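Aminopeptidase N family protein (Idiomarina loihiensis L2TR, PDB 4FGM) is probably a zinc-dependent aminopeptidase of the M61 peptidase family, removing residues from the N-terminal end of peptides. Local coordinates at residues I6-F16 with Y98-N108; F305-F313 with L401-W409. All coordinates share one frame; numbering follows the deposited sequence.

Interaction 1: residues I6-F16 with Y98-N108; sequences ITPIDLHGHLF and YLDQFQGFFNN
A single side-chain hydrogen bond crosses between the two hairpins: His14 ND1 donates to the backbone O of Leu99 at 2.6 Å. The acceptor is met in its carbonyl plane but lies tilted out of the imidazole plane, and the N-H...O angle is a bent 141°. His14 has left-handed backbone angles and, with Leu15, faces Asp10 in a G1 beta bulge. Beside it, Asp100 CA makes a CA-H...O contact with Leu11 O at 3.3 Å. Both segments belong to the M61 N-terminal domain, and each holds the turn of an antiparallel beta hairpin. Strand 81-91 pairs with both hairpins, through 15-22 and 97-99. Leu99 points its side chain at the first hairpin and packs on Pro8 CB and Leu11 CD1. CG stands anti to the backbone N (chi1 -178°), and from there the branch CD2 lies over the centre of the Phe16 ring in a CH-pi contact, 4.0 Å from the centroid. The Phe16 and Phe106 rings meet obliquely with planes at 73°, Phe16 CZ lying 3.7 Å from Phe106 CD1. Beyond them, Ile6 CD1 reaches Phe106 CE2 at 4.0 Å. In the second turn, Asp100 OD1 accepts from Phe102 N and Gln103 N, while OD2 takes the Tyr98 hydroxyl. Putting an alanine at Asp100 would probably leave those two amides and that hydroxyl without their acceptor and free the turn that faces Leu11 to shift.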
loop_
_atom_site.group_PDB
_atom_site.type_symbol
_atom_site.label_atom_id
_atom_site.label_comp_id
_atom_site.label_asym_id
_atom_site.label_seq_id
_atom_site.Cartn_x
_atom_site.Cartn_y
_atom_site.Cartn_z
ATOM N N ILE A 6 -15.139 -21.460 -10.798
ATOM C CA ILE A 6 -13.855 -21.030 -11.338
ATOM C C ILE A 6 -12.871 -22.176 -11.486
ATOM O O ILE A 6 -12.711 -23.013 -10.583
ATOM C CB ILE A 6 -13.193 -19.949 -10.452
ATOM C CG1 ILE A 6 -14.081 -18.705 -10.381
ATOM C CG2 ILE A 6 -11.842 -19.575 -11.022
ATOM C CD1 ILE A 6 -13.598 -17.672 -9.376
ATOM N N THR A 7 -12.206 -22.205 -12.633
ATOM C CA THR A 7 -11.216 -23.234 -12.892
ATOM C C THR A 7 -10.000 -22.625 -13.573
ATOM O O THR A 7 -10.135 -21.895 -14.553
ATOM C CB THR A 7 -11.794 -24.353 -13.812
ATOM O OG1 THR A 7 -12.967 -24.915 -13.211
ATOM C CG2 THR A 7 -10.769 -25.455 -14.029
ATOM N N PRO A 8 -8.798 -22.880 -13.036
ATOM C CA PRO A 8 -7.576 -22.345 -13.649
ATOM C C PRO A 8 -7.358 -23.322 -14.803
ATOM O O PRO A 8 -6.524 -24.219 -14.715
ATOM C CB PRO A 8 -6.525 -22.525 -12.552
ATOM C CG PRO A 8 -7.327 -22.591 -11.290
ATOM C CD PRO A 8 -8.514 -23.418 -11.696
ATOM N N ILE A 9 -8.120 -23.145 -15.876
ATOM C CA ILE A 9 -8.087 -24.060 -17.009
ATOM C C ILE A 9 -6.866 -24.096 -17.919
ATOM O O ILE A 9 -6.516 -25.156 -18.437
ATOM C CB ILE A 9 -9.353 -23.852 -17.901
ATOM C CG1 ILE A 9 -9.604 -25.096 -18.751
ATOM C CG2 ILE A 9 -9.185 -22.623 -18.792
ATOM C CD1 ILE A 9 -10.074 -26.295 -17.942
ATOM N N ASP A 10 -6.221 -22.956 -18.127
ATOM C CA ASP A 10 -5.074 -22.906 -19.020
ATOM C C ASP A 10 -3.887 -22.200 -18.377
ATOM O O ASP A 10 -3.782 -20.971 -18.413
ATOM C CB ASP A 10 -5.469 -22.188 -20.314
ATOM C CG ASP A 10 -4.447 -22.383 -21.429
ATOM O OD1 ASP A 10 -3.268 -22.666 -21.112
ATOM O OD2 ASP A 10 -4.824 -22.242 -22.615
ATOM N N LEU A 11 -2.987 -22.987 -17.804
ATOM C CA LEU A 11 -1.807 -22.454 -17.138
ATOM C C LEU A 11 -0.832 -21.708 -18.049
ATOM O O LEU A 11 -0.358 -20.626 -17.700
ATOM C CB LEU A 11 -1.095 -23.589 -16.403
ATOM C CG LEU A 11 -1.485 -23.806 -14.935
ATOM C CD1 LEU A 11 -2.912 -23.389 -14.669
ATOM C CD2 LEU A 11 -1.264 -25.256 -14.576
ATOM N N HIS A 12 -0.534 -22.272 -19.215
ATOM C CA HIS A 12 0.393 -21.620 -20.134
ATOM C C HIS A 12 -0.232 -20.404 -20.815
ATOM O O HIS A 12 0.478 -19.461 -21.186
ATOM C CB HIS A 12 0.893 -22.613 -21.186
ATOM C CG HIS A 12 1.756 -23.698 -20.623
ATOM N ND1 HIS A 12 2.349 -24.663 -21.410
ATOM C CD2 HIS A 12 2.124 -23.974 -19.349
ATOM C CE1 HIS A 12 3.042 -25.485 -20.644
ATOM N NE2 HIS A 12 2.922 -25.090 -19.388
ATOM N N GLY A 13 -1.556 -20.433 -20.977
ATOM C CA GLY A 13 -2.252 -19.318 -21.590
ATOM C C GLY A 13 -2.701 -18.268 -20.571
ATOM O O GLY A 13 -3.217 -17.211 -20.945
ATOM N N HIS A 14 -2.508 -18.550 -19.283
ATOM C CA HIS A 14 -2.896 -17.620 -18.222
ATOM C C HIS A 14 -4.399 -17.325 -18.292
ATOM O O HIS A 14 -4.823 -16.172 -18.246
ATOM C CB HIS A 14 -2.115 -16.305 -18.354
ATOM C CG HIS A 14 -0.682 -16.494 -18.748
ATOM N ND1 HIS A 14 0.178 -17.318 -18.059
ATOM C CD2 HIS A 14 0.026 -15.990 -19.786
ATOM C CE1 HIS A 14 1.358 -17.317 -18.656
ATOM N NE2 HIS A 14 1.291 -16.522 -19.705
ATOM N N LEU A 15 -5.206 -18.372 -18.392
ATOM C CA LEU A 15 -6.643 -18.198 -18.493
ATOM C C LEU A 15 -7.446 -18.978 -17.471
ATOM O O LEU A 15 -7.231 -20.172 -17.272
ATOM C CB LEU A 15 -7.113 -18.600 -19.894
ATOM C CG LEU A 15 -6.644 -17.747 -21.080
ATOM C CD1 LEU A 15 -6.838 -18.516 -22.373
ATOM C CD2 LEU A 15 -7.420 -16.441 -21.101
ATOM N N PHE A 16 -8.373 -18.292 -16.812
ATOM C CA PHE A 16 -9.254 -18.945 -15.859
ATOM C C PHE A 16 -10.575 -19.118 -16.613
ATOM O O PHE A 16 -10.937 -18.259 -17.424
ATOM C CB PHE A 16 -9.546 -18.054 -14.644
ATOM C CG PHE A 16 -8.429 -17.953 -13.643
ATOM C CD1 PHE A 16 -7.495 -16.925 -13.719
ATOM C CD2 PHE A 16 -8.359 -18.845 -12.573
ATOM C CE1 PHE A 16 -6.503 -16.775 -12.726
ATOM C CE2 PHE A 16 -7.383 -18.709 -11.585
ATOM C CZ PHE A 16 -6.448 -17.665 -11.664
ATOM N N TYR A 98 -3.272 -13.372 -11.568
ATOM C CA TYR A 98 -2.065 -13.898 -12.196
ATOM C C TYR A 98 -2.143 -15.417 -12.211
ATOM O O TYR A 98 -2.577 -16.032 -11.235
ATOM C CB TYR A 98 -0.842 -13.434 -11.388
ATOM C CG TYR A 98 0.488 -13.995 -11.839
ATOM C CD1 TYR A 98 0.846 -15.320 -11.569
ATOM C CD2 TYR A 98 1.386 -13.203 -12.552
ATOM C CE1 TYR A 98 2.067 -15.838 -12.005
ATOM C CE2 TYR A 98 2.604 -13.710 -12.990
ATOM C CZ TYR A 98 2.941 -15.024 -12.719
ATOM O OH TYR A 98 4.140 -15.513 -13.186
ATOM N N LEU A 99 -1.729 -16.022 -13.320
ATOM C CA LEU A 99 -1.751 -17.471 -13.448
ATOM C C LEU A 99 -0.742 -18.013 -14.462
ATOM O O LEU A 99 -0.739 -17.609 -15.622
ATOM C CB LEU A 99 -3.151 -17.946 -13.851
ATOM C CG LEU A 99 -3.326 -19.465 -13.985
ATOM C CD1 LEU A 99 -3.251 -20.086 -12.612
ATOM C CD2 LEU A 99 -4.664 -19.798 -14.655
ATOM N N ASP A 100 0.131 -18.907 -14.008
ATOM C CA ASP A 100 1.094 -19.570 -14.889
ATOM C C ASP A 100 1.261 -20.999 -14.354
ATOM O O ASP A 100 0.446 -21.435 -13.529
ATOM C CB ASP A 100 2.431 -18.811 -14.971
ATOM C CG ASP A 100 3.193 -18.781 -13.658
ATOM O OD1 ASP A 100 2.799 -19.473 -12.691
ATOM O OD2 ASP A 100 4.215 -18.062 -13.607
ATOM N N GLN A 101 2.278 -21.733 -14.794
ATOM C CA GLN A 101 2.425 -23.111 -14.332
ATOM C C GLN A 101 3.058 -23.243 -12.949
ATOM O O GLN A 101 3.292 -24.357 -12.472
ATOM C CB GLN A 101 3.226 -23.956 -15.345
ATOM C CG GLN A 101 4.715 -23.592 -15.481
ATOM C CD GLN A 101 4.968 -22.467 -16.475
ATOM O OE1 GLN A 101 4.368 -21.396 -16.389
ATOM N NE2 GLN A 101 5.867 -22.707 -17.423
ATOM N N PHE A 102 3.318 -22.121 -12.290
ATOM C CA PHE A 102 3.932 -22.186 -10.968
ATOM C C PHE A 102 3.011 -21.703 -9.857
ATOM O O PHE A 102 3.123 -22.142 -8.713
ATOM C CB PHE A 102 5.237 -21.378 -10.958
ATOM C CG PHE A 102 6.217 -21.799 -12.024
ATOM C CD1 PHE A 102 6.840 -23.040 -11.962
ATOM C CD2 PHE A 102 6.501 -20.957 -13.096
ATOM C CE1 PHE A 102 7.736 -23.446 -12.961
ATOM C CE2 PHE A 102 7.390 -21.345 -14.099
ATOM C CZ PHE A 102 8.014 -22.594 -14.033
ATOM N N GLN A 103 2.096 -20.799 -10.184
ATOM C CA GLN A 103 1.187 -20.287 -9.166
ATOM C C GLN A 103 -0.020 -19.579 -9.763
ATOM O O GLN A 103 -0.076 -19.311 -10.964
ATOM C CB GLN A 103 1.936 -19.323 -8.233
ATOM C CG GLN A 103 2.205 -17.931 -8.826
ATOM C CD GLN A 103 3.131 -17.079 -7.960
ATOM O OE1 GLN A 103 3.064 -17.107 -6.724
ATOM N NE2 GLN A 103 3.995 -16.308 -8.608
ATOM N N GLY A 104 -0.984 -19.285 -8.899
ATOM C CA GLY A 104 -2.180 -18.588 -9.307
ATOM C C GLY A 104 -2.638 -17.667 -8.191
ATOM O O GLY A 104 -2.563 -18.005 -7.009
ATOM N N PHE A 105 -3.101 -16.483 -8.569
ATOM C CA PHE A 105 -3.601 -15.514 -7.605
ATOM C C PHE A 105 -4.735 -14.744 -8.264
ATOM O O PHE A 105 -4.689 -14.484 -9.466
ATOM C CB PHE A 105 -2.505 -14.526 -7.203
ATOM C CG PHE A 105 -3.011 -13.378 -6.371
ATOM C CD1 PHE A 105 -3.264 -13.541 -5.007
ATOM C CD2 PHE A 105 -3.306 -12.151 -6.964
ATOM C CE1 PHE A 105 -3.798 -12.500 -4.246
ATOM C CE2 PHE A 105 -3.844 -11.103 -6.208
ATOM C CZ PHE A 105 -4.093 -11.280 -4.850
ATOM N N PHE A 106 -5.754 -14.384 -7.488
ATOM C CA PHE A 106 -6.855 -13.612 -8.053
ATOM C C PHE A 106 -7.771 -12.948 -7.042
ATOM O O PHE A 106 -7.948 -13.424 -5.919
ATOM C CB PHE A 106 -7.706 -14.460 -9.025
ATOM C CG PHE A 106 -8.478 -15.594 -8.372
ATOM C CD1 PHE A 106 -7.964 -16.887 -8.359
ATOM C CD2 PHE A 106 -9.723 -15.368 -7.789
ATOM C CE1 PHE A 106 -8.679 -17.943 -7.792
ATOM C CE2 PHE A 106 -10.451 -16.413 -7.216
ATOM C CZ PHE A 106 -9.923 -17.707 -7.214
ATOM N N ASN A 107 -8.336 -11.826 -7.470
ATOM C CA ASN A 107 -9.290 -11.059 -6.693
ATOM C C ASN A 107 -10.572 -11.224 -7.490
ATOM O O ASN A 107 -10.557 -11.165 -8.725
ATOM C CB ASN A 107 -8.893 -9.585 -6.660
ATOM C CG ASN A 107 -7.723 -9.319 -5.745
ATOM O OD1 ASN A 107 -7.866 -9.307 -4.519
ATOM N ND2 ASN A 107 -6.551 -9.119 -6.333
ATOM N N ASN A 108 -11.687 -11.422 -6.804
ATOM C CA ASN A 108 -12.935 -11.615 -7.512
ATOM C C ASN A 108 -13.459 -10.387 -8.238
ATOM O O ASN A 108 -14.412 -10.481 -9.015
ATOM C CB ASN A 108 -13.962 -12.234 -6.569
ATOM C CG ASN A 108 -13.568 -13.650 -6.177
ATOM O OD1 ASN A 108 -13.241 -14.453 -7.042
ATOM N ND2 ASN A 108 -13.581 -13.955 -4.880
#

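Interaction 2: residues F305-F313 with L401-W409; sequences FYEGMTSYF and LARVMKELW. With ZN (zinc ion), chain C; MAE (maleic acid), chain B.
Met405 packs between Phe305 and Phe313. Segment 305-313 carries Glu307, the third protein zinc ligand beside the HExxH histidines His273 and His277, as in the M61 family; 401-409 is a helix packed on it. The axes of 308-313 and 401-409 approach to 12.2 Å at 133°; Phe305 belongs to the preceding helix 303-306. Met309 and Met405 are selenomethionines. Met405 is bent at chi2 and chi3, and its selenium comes obliquely to the Phe305 ring, 4.7 Å from the centroid. This is a Met-aromatic contact. The two side chains approach from opposite directions, and the terminal CE touches Phe305 CZ at 3.7 Å. Leu408 CD1 reaches the same end of the ring. Met309 CG lies over one face of Phe305, near the rim, and meets Met405 SE. Phe313 slides past Met405 in the opposite direction, with CE2 at 3.7 Å from Met405 CG. Tyr312 CD2 sits over the centre of one face of Phe313, while Ala402 N lies at the edge of that ring. Leu401 CG stands anti to its own N (chi1 173°), and its CD2 lies against both Tyr312 and Phe313. The packing side turns away from the metal. Glu307 OE1 binds zinc at 2.2 Å, and maleic acid O2 is a further ligand of the zinc at 2.3 Å.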
loop_
_atom_site.group_PDB
_atom_site.type_symbol
_atom_site.label_atom_id
_atom_site.label_comp_id
_atom_site.label_asym_id
_atom_site.label_seq_id
_atom_site.Cartn_x
_atom_site.Cartn_y
_atom_site.Cartn_z
ATOM N N PHE A 305 -6.181 10.028 7.058
ATOM C CA PHE A 305 -6.416 9.298 8.286
ATOM C C PHE A 305 -6.309 7.792 8.050
ATOM O O PHE A 305 -5.557 7.089 8.737
ATOM C CB PHE A 305 -7.798 9.675 8.850
ATOM C CG PHE A 305 -8.212 8.864 10.049
ATOM C CD1 PHE A 305 -8.878 7.641 9.892
ATOM C CD2 PHE A 305 -7.912 9.307 11.335
ATOM C CE1 PHE A 305 -9.237 6.870 11.003
ATOM C CE2 PHE A 305 -8.263 8.549 12.454
ATOM C CZ PHE A 305 -8.929 7.324 12.291
ATOM N N TYR A 306 -7.044 7.300 7.062
ATOM C CA TYR A 306 -7.034 5.875 6.772
ATOM C C TYR A 306 -5.697 5.339 6.279
ATOM O O TYR A 306 -5.370 4.174 6.500
ATOM C CB TYR A 306 -8.184 5.549 5.817
ATOM C CG TYR A 306 -9.491 5.615 6.560
ATOM C CD1 TYR A 306 -9.784 4.679 7.558
ATOM C CD2 TYR A 306 -10.377 6.672 6.368
ATOM C CE1 TYR A 306 -10.920 4.802 8.353
ATOM C CE2 TYR A 306 -11.519 6.806 7.162
ATOM C CZ TYR A 306 -11.779 5.866 8.156
ATOM O OH TYR A 306 -12.870 6.007 8.979
ATOM N N GLU A 307 -4.916 6.184 5.620
ATOM C CA GLU A 307 -3.603 5.752 5.169
ATOM C C GLU A 307 -2.545 6.347 6.095
ATOM O O GLU A 307 -1.581 5.670 6.457
ATOM C CB GLU A 307 -3.347 6.176 3.720
ATOM C CG GLU A 307 -4.107 5.351 2.683
ATOM C CD GLU A 307 -3.865 3.856 2.822
ATOM O OE1 GLU A 307 -2.965 3.467 3.586
ATOM O OE2 GLU A 307 -4.572 3.069 2.164
ATOM N N GLY A 308 -2.749 7.605 6.494
ATOM C CA GLY A 308 -1.811 8.291 7.372
ATOM C C GLY A 308 -1.562 7.628 8.717
ATOM O O GLY A 308 -0.408 7.339 9.053
HETATM N N MSE A 309 -2.628 7.393 9.488
HETATM C CA MSE A 309 -2.498 6.760 10.801
HETATM C C MSE A 309 -1.807 5.407 10.657
HETATM O O MSE A 309 -0.906 5.061 11.436
HETATM C CB MSE A 309 -3.877 6.544 11.449
HETATM C CG MSE A 309 -4.747 7.793 11.602
HETATM SE SE MSE A 309 -3.971 9.244 12.666
HETATM C CE MSE A 309 -3.652 10.508 11.245
ATOM N N THR A 310 -2.238 4.646 9.654
ATOM C CA THR A 310 -1.677 3.325 9.394
ATOM C C THR A 310 -0.189 3.422 9.048
ATOM O O THR A 310 0.608 2.560 9.426
ATOM C CB THR A 310 -2.412 2.640 8.232
ATOM O OG1 THR A 310 -3.828 2.771 8.425
ATOM C CG2 THR A 310 -2.030 1.157 8.158
ATOM N N SER A 311 0.183 4.485 8.338
ATOM C CA SER A 311 1.577 4.678 7.956
ATOM C C SER A 311 2.445 5.099 9.131
ATOM O O SER A 311 3.668 5.089 9.033
ATOM C CB SER A 311 1.694 5.700 6.828
ATOM O OG SER A 311 1.189 5.155 5.623
ATOM N N TYR A 312 1.816 5.475 10.238
ATOM C CA TYR A 312 2.565 5.852 11.433
ATOM C C TYR A 312 2.684 4.618 12.318
ATOM O O TYR A 312 3.745 4.323 12.861
ATOM C CB TYR A 312 1.840 6.958 12.202
ATOM C CG TYR A 312 2.307 7.117 13.635
ATOM C CD1 TYR A 312 3.571 7.629 13.926
ATOM C CD2 TYR A 312 1.475 6.762 14.702
ATOM C CE1 TYR A 312 3.997 7.789 15.244
ATOM C CE2 TYR A 312 1.887 6.919 16.022
ATOM C CZ TYR A 312 3.149 7.434 16.288
ATOM O OH TYR A 312 3.555 7.604 17.592
ATOM N N PHE A 313 1.590 3.882 12.443
ATOM C CA PHE A 313 1.588 2.697 13.286
ATOM C C PHE A 313 2.322 1.477 12.738
ATOM O O PHE A 313 2.879 0.706 13.524
ATOM C CB PHE A 313 0.146 2.338 13.677
ATOM C CG PHE A 313 -0.404 3.202 14.786
ATOM C CD1 PHE A 313 0.122 3.121 16.072
ATOM C CD2 PHE A 313 -1.428 4.109 14.543
ATOM C CE1 PHE A 313 -0.355 3.946 17.101
ATOM C CE2 PHE A 313 -1.913 4.940 15.566
ATOM C CZ PHE A 313 -1.378 4.851 16.847
ATOM N N LEU A 401 -2.461 8.334 21.009
ATOM C CA LEU A 401 -3.182 8.268 19.737
ATOM C C LEU A 401 -3.720 6.843 19.583
ATOM O O LEU A 401 -4.793 6.632 19.006
ATOM C CB LEU A 401 -2.262 8.606 18.550
ATOM C CG LEU A 401 -2.845 8.419 17.135
ATOM C CD1 LEU A 401 -4.033 9.350 16.902
ATOM C CD2 LEU A 401 -1.759 8.679 16.103
ATOM N N ALA A 402 -2.973 5.869 20.100
ATOM C CA ALA A 402 -3.404 4.478 20.029
ATOM C C ALA A 402 -4.762 4.358 20.725
ATOM O O ALA A 402 -5.696 3.767 20.179
ATOM C CB ALA A 402 -2.381 3.563 20.695
ATOM N N ARG A 403 -4.871 4.939 21.918
ATOM C CA ARG A 403 -6.122 4.901 22.663
ATOM C C ARG A 403 -7.245 5.534 21.837
ATOM O O ARG A 403 -8.364 5.025 21.797
ATOM C CB ARG A 403 -5.980 5.630 24.003
ATOM C CG ARG A 403 -7.289 5.692 24.768
ATOM C CD ARG A 403 -7.113 5.627 26.277
ATOM N NE ARG A 403 -8.396 5.357 26.927
ATOM C CZ ARG A 403 -9.082 4.224 26.789
ATOM N NH1 ARG A 403 -8.611 3.243 26.029
ATOM N NH2 ARG A 403 -10.248 4.073 27.397
ATOM N N VAL A 404 -6.937 6.635 21.166
ATOM C CA VAL A 404 -7.928 7.307 20.343
ATOM C C VAL A 404 -8.404 6.396 19.210
ATOM O O VAL A 404 -9.597 6.382 18.876
ATOM C CB VAL A 404 -7.354 8.622 19.753
ATOM C CG1 VAL A 404 -8.311 9.204 18.718
ATOM C CG2 VAL A 404 -7.117 9.631 20.878
HETATM N N MSE A 405 -7.481 5.634 18.621
HETATM C CA MSE A 405 -7.838 4.724 17.528
HETATM C C MSE A 405 -8.799 3.655 18.042
HETATM O O MSE A 405 -9.806 3.350 17.400
HETATM C CB MSE A 405 -6.587 4.051 16.936
HETATM C CG MSE A 405 -5.591 5.002 16.279
HETATM SE SE MSE A 405 -6.353 6.050 14.832
HETATM C CE MSE A 405 -6.892 4.584 13.681
ATOM N N LYS A 406 -8.477 3.091 19.206
ATOM C CA LYS A 406 -9.315 2.062 19.822
ATOM C C LYS A 406 -10.748 2.574 19.951
ATOM O O LYS A 406 -11.699 1.958 19.460
ATOM C CB LYS A 406 -8.793 1.708 21.220
ATOM C CG LYS A 406 -9.660 0.688 21.958
ATOM C CD LYS A 406 -9.498 0.783 23.469
ATOM C CE LYS A 406 -10.603 1.628 24.100
ATOM N NZ LYS A 406 -11.931 0.931 24.122
ATOM N N GLU A 407 -10.885 3.714 20.620
ATOM C CA GLU A 407 -12.184 4.326 20.842
ATOM C C GLU A 407 -12.897 4.681 19.543
ATOM O O GLU A 407 -14.087 4.393 19.391
ATOM C CB GLU A 407 -12.026 5.557 21.735
ATOM C CG GLU A 407 -11.631 5.193 23.165
ATOM C CD GLU A 407 -11.327 6.404 24.024
ATOM O OE1 GLU A 407 -11.917 7.474 23.770
ATOM O OE2 GLU A 407 -10.510 6.283 24.965
ATOM N N LEU A 408 -12.185 5.293 18.600
ATOM C CA LEU A 408 -12.817 5.641 17.333
ATOM C C LEU A 408 -13.308 4.377 16.644
ATOM O O LEU A 408 -14.345 4.386 15.985
ATOM C CB LEU A 408 -11.846 6.387 16.414
ATOM C CG LEU A 408 -11.633 7.872 16.721
ATOM C CD1 LEU A 408 -10.528 8.430 15.834
ATOM C CD2 LEU A 408 -12.928 8.630 16.493
ATOM N N TRP A 409 -12.572 3.282 16.809
ATOM C CA TRP A 409 -12.976 2.034 16.179
ATOM C C TRP A 409 -14.255 1.468 16.793
ATOM O O TRP A 409 -15.142 1.012 16.072
ATOM C CB TRP A 409 -11.876 0.971 16.268
ATOM C CG TRP A 409 -12.283 -0.274 15.540
ATOM C CD1 TRP A 409 -12.341 -0.451 14.184
ATOM C CD2 TRP A 409 -12.823 -1.465 16.119
ATOM N NE1 TRP A 409 -12.891 -1.671 13.886
ATOM C CE2 TRP A 409 -13.201 -2.315 15.055
ATOM C CE3 TRP A 409 -13.038 -1.894 17.438
ATOM C CZ2 TRP A 409 -13.775 -3.573 15.266
ATOM C CZ3 TRP A 409 -13.609 -3.143 17.647
ATOM C CH2 TRP A 409 -13.975 -3.966 16.564
HETATM ZN ZN ZN C . -2.575 1.306 3.472
HETATM C C1 MAE B . -2.247 0.472 0.950
HETATM O O1 MAE B . -2.803 1.624 0.876
HETATM O O2 MAE B . -2.601 -0.295 1.874
HETATM C C2 MAE B . -1.263 0.114 -0.096
HETATM C C3 MAE B . -1.413 -0.190 -1.383
HETATM C C4 MAE B . -2.668 -0.242 -2.125
HETATM O O3 MAE B . -3.806 -0.047 -1.658
HETATM O O4 MAE B . -2.531 -0.468 -3.345
#

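In the fold
From the N terminus, the chain passes through strands 2-10 and 15-22 and returns at 97-106, where interaction 1 closes a loop of 81 residues that has strands and no helix. The chain then leaves the N-terminal beta domain and passes through a five-stranded sheet to helix 262-277, which carries His273 and His277. Interaction 2 follows in series. It closes a loop of 87 residues that is mostly helical, joining helices 303-306 and 308-320 to helix 401-413. The two loops neither nest nor cross. The centres of interactions 1 and 2 are about 37 Å apart, on opposite sides of the chain's centre. Interaction 1 ties two beta hairpins together; interaction 2 joins helices behind the zinc site.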